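Local coordinates for nucleotidyltransferase-like protein (Exiguobacterium sibiricum, PDB 3C18) that is of unproven function but probably acts as a nucleotidyltransferase-like protein, joining a transferase-like domain to a helical substrate-binding-like domain and a helix-turn-helix domain, at residues V260-F263 and I264-L268; R132-Q135 and D136-L140; W238-H241 and E242-E245; F114-T117 and E118-Q122. One frame throughout, in Å; residues are numbered along the deposited sequence. Where two conformers were deposited one is given.

All four contacts are local, joining residues three to five apart on or beside a helix, and they come along the chain in the order 4, 2, 3, 1. Interactions 4 and 2 lie on the same long helix, 116-142, with centres about 27 Å apart; the first is at its N-terminal end, near where the nucleotidyltransferase-like and YgxA-like sequence families adjoin. Interactions 3 and 1 belong to the helix-turn-helix domain, on the successive helices 240-245 and 253-265, with centres about 16 Å apart. Val260 packs on Met240 and Leu243, while Arg265 reaches Gln135 of interaction 2, tying this region to the long helix. Interactions 1 and 3 also touch the second subunit.

Interaction 1. Residues V260-F263 and I264-L268; sequences VDFF and IRKGL
Asp261 and Arg265, one helical turn apart, form the salt bridge of this helix end. Arg265 NE lies 2.9 Å from Asp261 OD2, approaching from above the carboxylate plane, and NH2 adds a weak bond to the same oxygen. A bend at chi3 (-76°) turns the guanidinium back toward the aspartate. Asp261 OD2 also pairs with Arg31 of the second subunit, so this carboxylate serves two arginines and helps join the chains.

Phe262 supplies the aromatic contact. Lys266 CG sits over one face of its ring, 4.0 Å from the centroid, in a CH-pi contact. Arg265 NH2 approaches the ring edge, with the two planes 77° apart.

Two apolar pairs complete the side-chain contacts: Val260 CG1 meets Ile264 CD1 at 3.9 Å, and Phe263 CD1 lies 4.2 Å from Leu268 CD1. The Phe263 ring also meets Phe228 edge-to-face.

Among the backbone bonds, Leu268 N donates to Phe263 O at 2.8 Å and Gly267 N to Ile264 O at 3.1 Å, closing the turn. Gly267 takes positive phi (81°) as the chain leaves helix 253-265 for strand 269-275. This is the Schellman motif, a common C-terminal helix stop.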
loop_
_atom_site.group_PDB
_atom_site.type_symbol
_atom_site.label_atom_id
_atom_site.label_comp_id
_atom_site.label_asym_id
_atom_site.label_seq_id
_atom_site.Cartn_x
_atom_site.Cartn_y
_atom_site.Cartn_z
ATOM N N VAL A 260 18.973 -0.268 -5.312
ATOM C CA VAL A 260 20.214 -0.285 -6.058
ATOM C C VAL A 260 21.220 0.723 -5.494
ATOM O O VAL A 260 22.402 0.429 -5.338
ATOM C CB VAL A 260 19.979 -0.110 -7.567
ATOM C CG1 VAL A 260 21.258 0.298 -8.249
ATOM C CG2 VAL A 260 19.443 -1.409 -8.156
ATOM N N ASP A 261 20.741 1.897 -5.146
ATOM C CA ASP A 261 21.585 2.952 -4.573
ATOM C C ASP A 261 22.225 2.450 -3.308
ATOM O O ASP A 261 23.415 2.659 -3.013
ATOM C CB ASP A 261 20.719 4.147 -4.195
ATOM C CG ASP A 261 21.512 5.299 -3.580
ATOM O OD1 ASP A 261 22.090 6.103 -4.339
ATOM O OD2 ASP A 261 21.490 5.463 -2.342
ATOM N N PHE A 262 21.402 1.762 -2.539
ATOM C CA PHE A 262 21.849 1.242 -1.262
ATOM C C PHE A 262 22.905 0.169 -1.450
ATOM O O PHE A 262 23.949 0.199 -0.852
ATOM C CB PHE A 262 20.695 0.670 -0.499
ATOM C CG PHE A 262 21.075 0.181 0.842
ATOM C CD1 PHE A 262 21.284 1.053 1.847
ATOM C CD2 PHE A 262 21.211 -1.144 1.087
ATOM C CE1 PHE A 262 21.622 0.607 3.127
ATOM C CE2 PHE A 262 21.551 -1.606 2.363
ATOM C CZ PHE A 262 21.742 -0.727 3.370
ATOM N N PHE A 263 22.618 -0.777 -2.318
ATOM C CA PHE A 263 23.521 -1.890 -2.537
ATOM C C PHE A 263 24.872 -1.411 -3.115
ATOM O O PHE A 263 25.908 -1.994 -2.882
ATOM C CB PHE A 263 22.874 -2.937 -3.414
ATOM C CG PHE A 263 21.688 -3.631 -2.778
ATOM C CD1 PHE A 263 21.749 -4.073 -1.494
ATOM C CD2 PHE A 263 20.542 -3.892 -3.497
ATOM C CE1 PHE A 263 20.679 -4.718 -0.945
ATOM C CE2 PHE A 263 19.471 -4.556 -2.938
ATOM C CZ PHE A 263 19.550 -4.961 -1.671
ATOM N N ILE A 264 24.849 -0.298 -3.835
ATOM C CA ILE A 264 26.089 0.259 -4.411
ATOM C C ILE A 264 26.925 0.761 -3.265
ATOM O O ILE A 264 28.110 0.530 -3.196
ATOM C CB ILE A 264 25.815 1.427 -5.398
ATOM C CG1 ILE A 264 25.221 0.877 -6.713
ATOM C CG2 ILE A 264 27.105 2.185 -5.656
ATOM C CD1 ILE A 264 24.762 1.909 -7.603
ATOM N N ARG A 265 26.281 1.411 -2.316
ATOM C CA ARG A 265 27.007 1.988 -1.173
ATOM C C ARG A 265 27.522 0.911 -0.224
ATOM O O ARG A 265 28.433 1.141 0.531
ATOM C CB ARG A 265 26.125 2.965 -0.421
ATOM C CG ARG A 265 25.918 4.245 -1.190
ATOM C CD ARG A 265 25.081 5.252 -0.428
ATOM N NE ARG A 265 23.672 4.883 -0.456
ATOM C CZ ARG A 265 22.938 4.604 0.622
ATOM N NH1 ARG A 265 23.463 4.695 1.840
ATOM N NH2 ARG A 265 21.664 4.263 0.473
ATOM N N LYS A 266 26.942 -0.267 -0.274
ATOM C CA LYS A 266 27.350 -1.369 0.600
ATOM C C LYS A 266 28.317 -2.289 -0.116
ATOM O O LYS A 266 28.757 -3.316 0.418
ATOM C CB LYS A 266 26.143 -2.190 1.045
ATOM C CG LYS A 266 25.213 -1.443 1.937
ATOM C CD LYS A 266 25.916 -0.880 3.124
ATOM C CE LYS A 266 25.084 0.182 3.802
ATOM N NZ LYS A 266 25.916 1.037 4.664
ATOM N N GLY A 267 28.616 -1.926 -1.348
ATOM C CA GLY A 267 29.609 -2.638 -2.137
ATOM C C GLY A 267 29.126 -3.890 -2.805
ATOM O O GLY A 267 29.921 -4.656 -3.300
ATOM N N LEU A 268 27.815 -4.078 -2.879
ATOM C CA LEU A 268 27.251 -5.328 -3.452
ATOM C C LEU A 268 26.857 -5.214 -4.927
ATOM O O LEU A 268 26.614 -6.194 -5.615
ATOM C CB LEU A 268 26.033 -5.748 -2.648
ATOM C CG LEU A 268 26.372 -6.172 -1.213
ATOM C CD1 LEU A 268 25.080 -6.380 -0.409
ATOM C CD2 LEU A 268 27.208 -7.438 -1.263
#

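Interaction 2. Residues R132-Q135 and D136-L140; sequences RRFQ and DGRNL
With chi1 at -65° and further bends at chi2 and chi3, the Arg133 side chain curls along the helix until its guanidinium meets Asp136. Arg138 starts differently: CG stands anti to the backbone N (chi1 -178°), and the chain runs straight to a bend at chi3, which sets the guanidinium beside Phe134 and Gln135.

Arg133 NH2 donates to Asp136 OD2 at 2.7 Å in a salt bridge. The oxygen lies in the guanidinium plane, yet is itself met from above the carboxylate plane. Arg133 NE is hydrogen-bonded to His152 ND1 of helix 146-167, so the same arginine links two helices.

Phe134 CE2 lies over one face of the Arg138 guanidinium, 3.5 Å from NH1, with the planes 62° apart. Gln135 runs alongside Arg138. One water accepts from Gln135 NE2 and, weakly, from Arg138 NH2; a second donates to Gln135 O at 2.7 Å and accepts from Arg138 NE.

The two arginines thus answer to different chemistry within helix 116-142. Arg133 is fixed by direct charge pairing, which probably steadies the ionised form of Asp136, whereas the Arg138 guanidinium has a ring carbon of Phe134 over one face and reaches Gln135 through water.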
loop_
_atom_site.group_PDB
_atom_site.type_symbol
_atom_site.label_atom_id
_atom_site.label_comp_id
_atom_site.label_asym_id
_atom_site.label_seq_id
_atom_site.Cartn_x
_atom_site.Cartn_y
_atom_site.Cartn_z
ATOM N N ARG A 132 13.315 2.416 3.242
ATOM C CA ARG A 132 12.640 3.690 2.948
ATOM C C ARG A 132 12.150 4.357 4.213
ATOM O O ARG A 132 12.279 5.576 4.398
ATOM C CB ARG A 132 11.467 3.457 2.001
ATOM C CG ARG A 132 10.771 4.703 1.565
ATOM C CD ARG A 132 11.626 5.517 0.549
ATOM N NE ARG A 132 11.927 4.770 -0.684
ATOM C CZ ARG A 132 11.151 4.762 -1.770
ATOM N NH1 ARG A 132 10.014 5.445 -1.775
ATOM N NH2 ARG A 132 11.508 4.067 -2.851
ATOM N N ARG A 133 11.610 3.571 5.127
ATOM C CA ARG A 133 11.143 4.137 6.414
ATOM C C ARG A 133 12.318 4.644 7.253
ATOM O O ARG A 133 12.258 5.708 7.895
ATOM C CB ARG A 133 10.273 3.138 7.195
ATOM C CG ARG A 133 8.964 2.786 6.517
ATOM C CD ARG A 133 7.888 3.874 6.581
ATOM N NE ARG A 133 8.156 5.016 5.714
ATOM C CZ ARG A 133 8.000 5.018 4.390
ATOM N NH1 ARG A 133 7.576 3.941 3.765
ATOM N NH2 ARG A 133 8.315 6.087 3.685
ATOM N N PHE A 134 13.408 3.905 7.204
ATOM C CA PHE A 134 14.642 4.286 7.929
ATOM C C PHE A 134 15.181 5.615 7.385
ATOM O O PHE A 134 15.511 6.540 8.097
ATOM C CB PHE A 134 15.696 3.182 7.837
ATOM C CG PHE A 134 17.065 3.620 8.270
ATOM C CD1 PHE A 134 17.386 3.725 9.617
ATOM C CD2 PHE A 134 18.035 3.915 7.339
ATOM C CE1 PHE A 134 18.625 4.150 10.003
ATOM C CE2 PHE A 134 19.283 4.323 7.731
ATOM C CZ PHE A 134 19.572 4.437 9.079
ATOM N N GLN A 135 15.233 5.721 6.082
ATOM C CA GLN A 135 15.759 6.951 5.453
ATOM C C GLN A 135 14.914 8.155 5.775
ATOM O O GLN A 135 15.424 9.251 6.023
ATOM C CB GLN A 135 15.891 6.750 3.941
ATOM C CG GLN A 135 17.057 5.798 3.639
ATOM C CD GLN A 135 17.151 5.417 2.171
ATOM O OE1 GLN A 135 16.183 5.553 1.403
ATOM N NE2 GLN A 135 18.313 4.903 1.784
ATOM N N ASP A 136 13.610 7.963 5.823
ATOM C CA ASP A 136 12.703 9.092 6.053
ATOM C C ASP A 136 12.865 9.495 7.492
ATOM O O ASP A 136 12.854 10.672 7.841
ATOM C CB ASP A 136 11.228 8.728 5.824
ATOM C CG ASP A 136 10.850 8.670 4.359
ATOM O OD1 ASP A 136 11.712 8.910 3.490
ATOM O OD2 ASP A 136 9.678 8.380 4.088
ATOM N N GLY A 137 12.956 8.472 8.335
ATOM C CA GLY A 137 13.101 8.647 9.771
ATOM C C GLY A 137 14.346 9.430 10.120
ATOM O O GLY A 137 14.348 10.298 10.986
ATOM N N ARG A 138 15.410 9.124 9.398
ATOM C CA ARG A 138 16.703 9.759 9.630
ATOM C C ARG A 138 16.657 11.191 9.159
ATOM O O ARG A 138 17.118 12.128 9.819
ATOM C CB ARG A 138 17.779 8.944 8.920
ATOM C CG ARG A 138 19.161 9.481 9.138
ATOM C CD ARG A 138 20.189 8.585 8.492
ATOM N NE ARG A 138 19.926 8.456 7.066
ATOM C CZ ARG A 138 20.578 7.617 6.272
ATOM N NH1 ARG A 138 21.538 6.838 6.781
ATOM N NH2 ARG A 138 20.260 7.549 4.985
ATOM N N ASN A 139 16.053 11.374 8.010
ATOM C CA ASN A 139 15.913 12.693 7.434
ATOM C C ASN A 139 15.062 13.585 8.339
ATOM O O ASN A 139 15.436 14.699 8.665
ATOM C CB ASN A 139 15.342 12.601 6.013
ATOM C CG ASN A 139 15.105 13.986 5.377
ATOM O OD1 ASN A 139 13.963 14.471 5.319
ATOM N ND2 ASN A 139 16.186 14.635 4.929
ATOM N N LEU A 140 13.938 13.062 8.806
ATOM C CA LEU A 140 13.024 13.853 9.640
ATOM C C LEU A 140 13.662 14.195 10.963
ATOM O O LEU A 140 13.480 15.269 11.521
ATOM C CB LEU A 140 11.695 13.116 9.863
ATOM C CG LEU A 140 10.832 13.008 8.576
ATOM C CD1 LEU A 140 9.887 11.806 8.635
ATOM C CD2 LEU A 140 10.070 14.306 8.363
HETATM O O HOH W 1 20.608 4.510 3.567
HETATM O O HOH W 2 17.901 9.776 4.991
#

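Interaction 3. Residues W238-H241 and E242-E245; sequences WTMH and ELME
Thr239 and Glu242 face each other across the first turn of helix 240-245 as a capping box, in which each side chain accepts from the other's backbone N. Glu242 N donates to Thr239 OG1 at 3.0 Å, and Thr239 N returns a nearly straight bond to Glu242 OE1, also 3.0 Å long with an angle of 171° at the hydrogen. The carboxylate oxygen is met from above its plane. Thr239 can cap because its chi1 of 63° places OG1 between the backbone N and the carbonyl carbon, facing the first turn.

Next to the box, Trp238 packs against Leu243, whose CD2 comes within 3.6 Å of Trp238 CD2. Two further partners position the indole: its NE1 donates to Met231 O, and Arg234 makes a cation-pi contact with it. Along the helix, the selenium of Met240 lies 4.0 Å from Met244 CG; both residues are selenomethionines.

Farther out, helix 253-265 receives Leu243 and Met244 through Leu256, as expected of neighbouring helices in a helix-turn-helix domain. On the side toward the second subunit, Thr54 of that chain is hydrogen-bonded to Glu245 OE2 and weakly to His241 ND1, so one hydroxyl of the neighbouring chain is shared by both side chains. Within the pair, Glu245 CG lies over one face of the His241 ring, 3.8 Å from its centroid.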
loop_
_atom_site.group_PDB
_atom_site.type_symbol
_atom_site.label_atom_id
_atom_site.label_comp_id
_atom_site.label_asym_id
_atom_site.label_seq_id
_atom_site.Cartn_x
_atom_site.Cartn_y
_atom_site.Cartn_z
ATOM N N TRP A 238 23.485 -4.365 -16.279
ATOM C CA TRP A 238 22.137 -3.991 -16.645
ATOM C C TRP A 238 21.990 -2.509 -16.661
ATOM O O TRP A 238 22.548 -1.822 -15.789
ATOM C CB TRP A 238 21.171 -4.459 -15.599
ATOM C CG TRP A 238 21.055 -5.915 -15.404
ATOM C CD1 TRP A 238 21.982 -6.748 -14.857
ATOM C CD2 TRP A 238 19.900 -6.707 -15.661
ATOM N NE1 TRP A 238 21.471 -8.027 -14.792
ATOM C CE2 TRP A 238 20.212 -8.031 -15.313
ATOM C CE3 TRP A 238 18.645 -6.438 -16.183
ATOM C CZ2 TRP A 238 19.296 -9.059 -15.407
ATOM C CZ3 TRP A 238 17.745 -7.477 -16.303
ATOM C CH2 TRP A 238 18.073 -8.768 -15.912
ATOM N N THR A 239 21.203 -1.993 -17.609
ATOM C CA THR A 239 20.817 -0.570 -17.504
ATOM C C THR A 239 19.635 -0.516 -16.515
ATOM O O THR A 239 18.988 -1.506 -16.267
ATOM C CB THR A 239 20.360 0.005 -18.846
ATOM O OG1 THR A 239 19.182 -0.682 -19.271
ATOM C CG2 THR A 239 21.423 -0.124 -19.899
HETATM N N MSE A 240 19.339 0.654 -15.969
HETATM C CA MSE A 240 18.190 0.799 -15.078
HETATM C C MSE A 240 16.928 0.422 -15.806
HETATM O O MSE A 240 16.081 -0.280 -15.288
HETATM C CB MSE A 240 18.059 2.244 -14.569
HETATM C CG MSE A 240 16.870 2.511 -13.662
HETATM SE SE MSE A 240 16.735 1.261 -12.151
HETATM C CE MSE A 240 18.288 1.702 -11.071
ATOM N N HIS A 241 16.799 0.901 -17.026
ATOM C CA HIS A 241 15.578 0.596 -17.822
ATOM C C HIS A 241 15.384 -0.895 -17.998
ATOM O O HIS A 241 14.285 -1.429 -17.889
ATOM C CB HIS A 241 15.575 1.325 -19.161
ATOM C CG HIS A 241 14.271 1.249 -19.880
ATOM N ND1 HIS A 241 13.080 1.582 -19.274
ATOM C CD2 HIS A 241 13.970 0.915 -21.158
ATOM C CE1 HIS A 241 12.099 1.428 -20.144
ATOM N NE2 HIS A 241 12.610 1.034 -21.297
ATOM N N GLU A 242 16.472 -1.583 -18.207
ATOM C CA GLU A 242 16.427 -3.041 -18.394
ATOM C C GLU A 242 15.931 -3.739 -17.116
ATOM O O GLU A 242 15.193 -4.716 -17.135
ATOM C CB GLU A 242 17.792 -3.569 -18.783
ATOM C CG GLU A 242 18.132 -3.278 -20.243
ATOM C CD GLU A 242 19.562 -3.680 -20.630
ATOM O OE1 GLU A 242 20.409 -3.889 -19.742
ATOM O OE2 GLU A 242 19.851 -3.752 -21.852
ATOM N N LEU A 243 16.399 -3.244 -16.005
ATOM C CA LEU A 243 15.996 -3.765 -14.686
ATOM C C LEU A 243 14.512 -3.492 -14.457
ATOM O O LEU A 243 13.740 -4.360 -14.022
ATOM C CB LEU A 243 16.826 -3.125 -13.559
ATOM C CG LEU A 243 18.276 -3.558 -13.289
ATOM C CD1 LEU A 243 18.916 -2.672 -12.230
ATOM C CD2 LEU A 243 18.373 -5.008 -12.856
HETATM N N MSE A 244 14.108 -2.281 -14.790
HETATM C CA MSE A 244 12.718 -1.868 -14.621
HETATM C C MSE A 244 11.753 -2.638 -15.474
HETATM O O MSE A 244 10.570 -2.723 -15.138
HETATM C CB MSE A 244 12.514 -0.384 -14.890
HETATM C CG MSE A 244 13.206 0.507 -13.929
HETATM SE SE MSE A 244 12.371 0.661 -12.186
HETATM C CE MSE A 244 10.787 1.522 -12.782
ATOM N N GLU A 245 12.259 -3.178 -16.578
ATOM C CA GLU A 245 11.438 -3.844 -17.564
ATOM C C GLU A 245 11.435 -5.350 -17.393
ATOM O O GLU A 245 10.668 -6.040 -18.007
ATOM C CB GLU A 245 11.908 -3.534 -18.989
ATOM C CG GLU A 245 11.659 -2.097 -19.453
ATOM C CD GLU A 245 10.191 -1.662 -19.321
ATOM O OE1 GLU A 245 9.405 -2.238 -20.088
ATOM O OE2 GLU A 245 9.854 -0.742 -18.496
#

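Interaction 4. Residues F114-T117 and E118-Q122; sequences FPET and ERCLQ
Phe114 lays its ring against the start of the Arg119 side chain: Arg119 CB sits over one face, 3.9 Å from the ring centroid, in a CH-pi contact. The ring reaches this place because its CG is anti to the backbone N (chi1 -161°), carrying it back over the first turn of helix 116-142. At its edge stands Gln122 OE1, 3.6 Å from Phe114 CZ, while the amide nitrogen of Gln122 is held by Ile80 O. The same phenylalanine stacks on His171 and packs on Leu166, placing the helix start against helix 146-167.

Beyond the ring, Arg119 extends to its charged end. A bend at chi3 (64°) brings the guanidinium alongside Glu116, where NH2 lies 2.6 Å from Glu116 OE2. This salt bridge includes a hydrogen bond that is weak in angle, with the planes of the two groups 65° apart. A water donates to Phe114 O at 2.8 Å, and makes weaker bonds to Glu116 OE1 and Arg119 NE, so loop and helix share one solvent bridge. Arg119 NH1 donates to Leu166 O of helix 146-167.

Pro115 occupies the N-cap position, and its ring packs against the carboxylate of Glu118, with Pro115 CG 3.5 Å from Glu118 OE2. The first helical bond runs from Arg119 N to Pro115 O at 2.9 Å. Together these contacts build a helix N-terminus with proline at the N-cap position and the preceding aromatic folded over the first turn, near where the nucleotidyltransferase-like and YgxA-like sequence families adjoin.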
loop_
_atom_site.group_PDB
_atom_site.type_symbol
_atom_site.label_atom_id
_atom_site.label_comp_id
_atom_site.label_asym_id
_atom_site.label_seq_id
_atom_site.Cartn_x
_atom_site.Cartn_y
_atom_site.Cartn_z
ATOM N N PHE A 114 6.364 -23.121 1.609
ATOM C CA PHE A 114 6.785 -21.731 1.383
ATOM C C PHE A 114 7.922 -21.737 0.365
ATOM O O PHE A 114 9.089 -21.717 0.732
ATOM C CB PHE A 114 7.277 -21.079 2.679
ATOM C CG PHE A 114 7.289 -19.545 2.646
ATOM C CD1 PHE A 114 7.086 -18.863 1.450
ATOM C CD2 PHE A 114 7.560 -18.804 3.807
ATOM C CE1 PHE A 114 7.082 -17.477 1.412
ATOM C CE2 PHE A 114 7.557 -17.403 3.775
ATOM C CZ PHE A 114 7.316 -16.743 2.578
ATOM N N PRO A 115 7.593 -21.732 -0.923
ATOM C CA PRO A 115 8.630 -21.724 -1.928
ATOM C C PRO A 115 9.701 -20.653 -1.717
ATOM O O PRO A 115 9.428 -19.511 -1.368
ATOM C CB PRO A 115 7.863 -21.477 -3.217
ATOM C CG PRO A 115 6.490 -21.962 -2.933
ATOM C CD PRO A 115 6.254 -21.631 -1.509
ATOM N N GLU A 116 10.928 -21.081 -1.961
ATOM C CA GLU A 116 12.107 -20.282 -1.738
ATOM C C GLU A 116 12.041 -19.002 -2.540
ATOM O O GLU A 116 12.332 -17.934 -2.033
ATOM C CB GLU A 116 13.374 -21.088 -2.099
ATOM C CG GLU A 116 14.633 -20.501 -1.549
ATOM C CD GLU A 116 14.617 -20.391 -0.027
ATOM O OE1 GLU A 116 13.896 -21.159 0.665
ATOM O OE2 GLU A 116 15.343 -19.515 0.469
ATOM N N THR A 117 11.591 -19.086 -3.781
ATOM C CA THR A 117 11.556 -17.897 -4.646
ATOM C C THR A 117 10.581 -16.857 -4.113
ATOM O O THR A 117 10.829 -15.641 -4.196
ATOM C CB THR A 117 11.155 -18.242 -6.090
ATOM O OG1 THR A 117 9.919 -18.967 -6.080
ATOM C CG2 THR A 117 12.238 -19.072 -6.758
ATOM N N GLU A 118 9.468 -17.349 -3.566
ATOM C CA GLU A 118 8.431 -16.450 -3.014
ATOM C C GLU A 118 8.907 -15.837 -1.715
ATOM O O GLU A 118 8.665 -14.699 -1.455
ATOM C CB GLU A 118 7.111 -17.150 -2.756
ATOM C CG GLU A 118 6.558 -17.872 -3.953
ATOM C CD GLU A 118 5.288 -18.610 -3.621
ATOM O OE1 GLU A 118 4.814 -18.485 -2.452
ATOM O OE2 GLU A 118 4.783 -19.301 -4.530
ATOM N N ARG A 119 9.602 -16.619 -0.913
ATOM C CA ARG A 119 10.114 -16.108 0.342
ATOM C C ARG A 119 11.109 -15.003 0.106
ATOM O O ARG A 119 11.110 -13.985 0.795
ATOM C CB ARG A 119 10.784 -17.192 1.169
ATOM C CG ARG A 119 11.143 -16.682 2.542
ATOM C CD ARG A 119 11.506 -17.821 3.495
ATOM N NE ARG A 119 12.694 -18.494 3.026
ATOM C CZ ARG A 119 13.928 -18.176 3.396
ATOM N NH1 ARG A 119 14.148 -17.201 4.268
ATOM N NH2 ARG A 119 14.943 -18.852 2.900
ATOM N N CYS A 120 11.965 -15.215 -0.880
ATOM C CA CYS A 120 13.059 -14.266 -1.167
ATOM C C CYS A 120 12.512 -12.984 -1.719
ATOM O O CYS A 120 13.018 -11.915 -1.413
ATOM C CB CYS A 120 14.105 -14.859 -2.117
ATOM S SG CYS A 120 15.132 -16.073 -1.229
ATOM N N LEU A 121 11.453 -13.092 -2.504
ATOM C CA LEU A 121 10.802 -11.895 -3.078
ATOM C C LEU A 121 10.171 -11.081 -1.962
ATOM O O LEU A 121 10.268 -9.854 -1.916
ATOM C CB LEU A 121 9.724 -12.285 -4.097
ATOM C CG LEU A 121 8.901 -11.111 -4.639
ATOM C CD1 LEU A 121 9.790 -9.997 -5.138
ATOM C CD2 LEU A 121 7.938 -11.594 -5.704
ATOM N N GLN A 122 9.528 -11.788 -1.047
ATOM C CA GLN A 122 8.916 -11.138 0.127
ATOM C C GLN A 122 9.960 -10.437 1.006
ATOM O O GLN A 122 9.695 -9.394 1.618
ATOM C CB GLN A 122 8.102 -12.144 0.911
ATOM C CG GLN A 122 6.774 -12.518 0.196
ATOM C CD GLN A 122 5.947 -13.484 0.962
ATOM O OE1 GLN A 122 5.889 -13.419 2.202
ATOM N NE2 GLN A 122 5.258 -14.401 0.234
HETATM O O HOH W 3 11.159 -21.174 2.554
#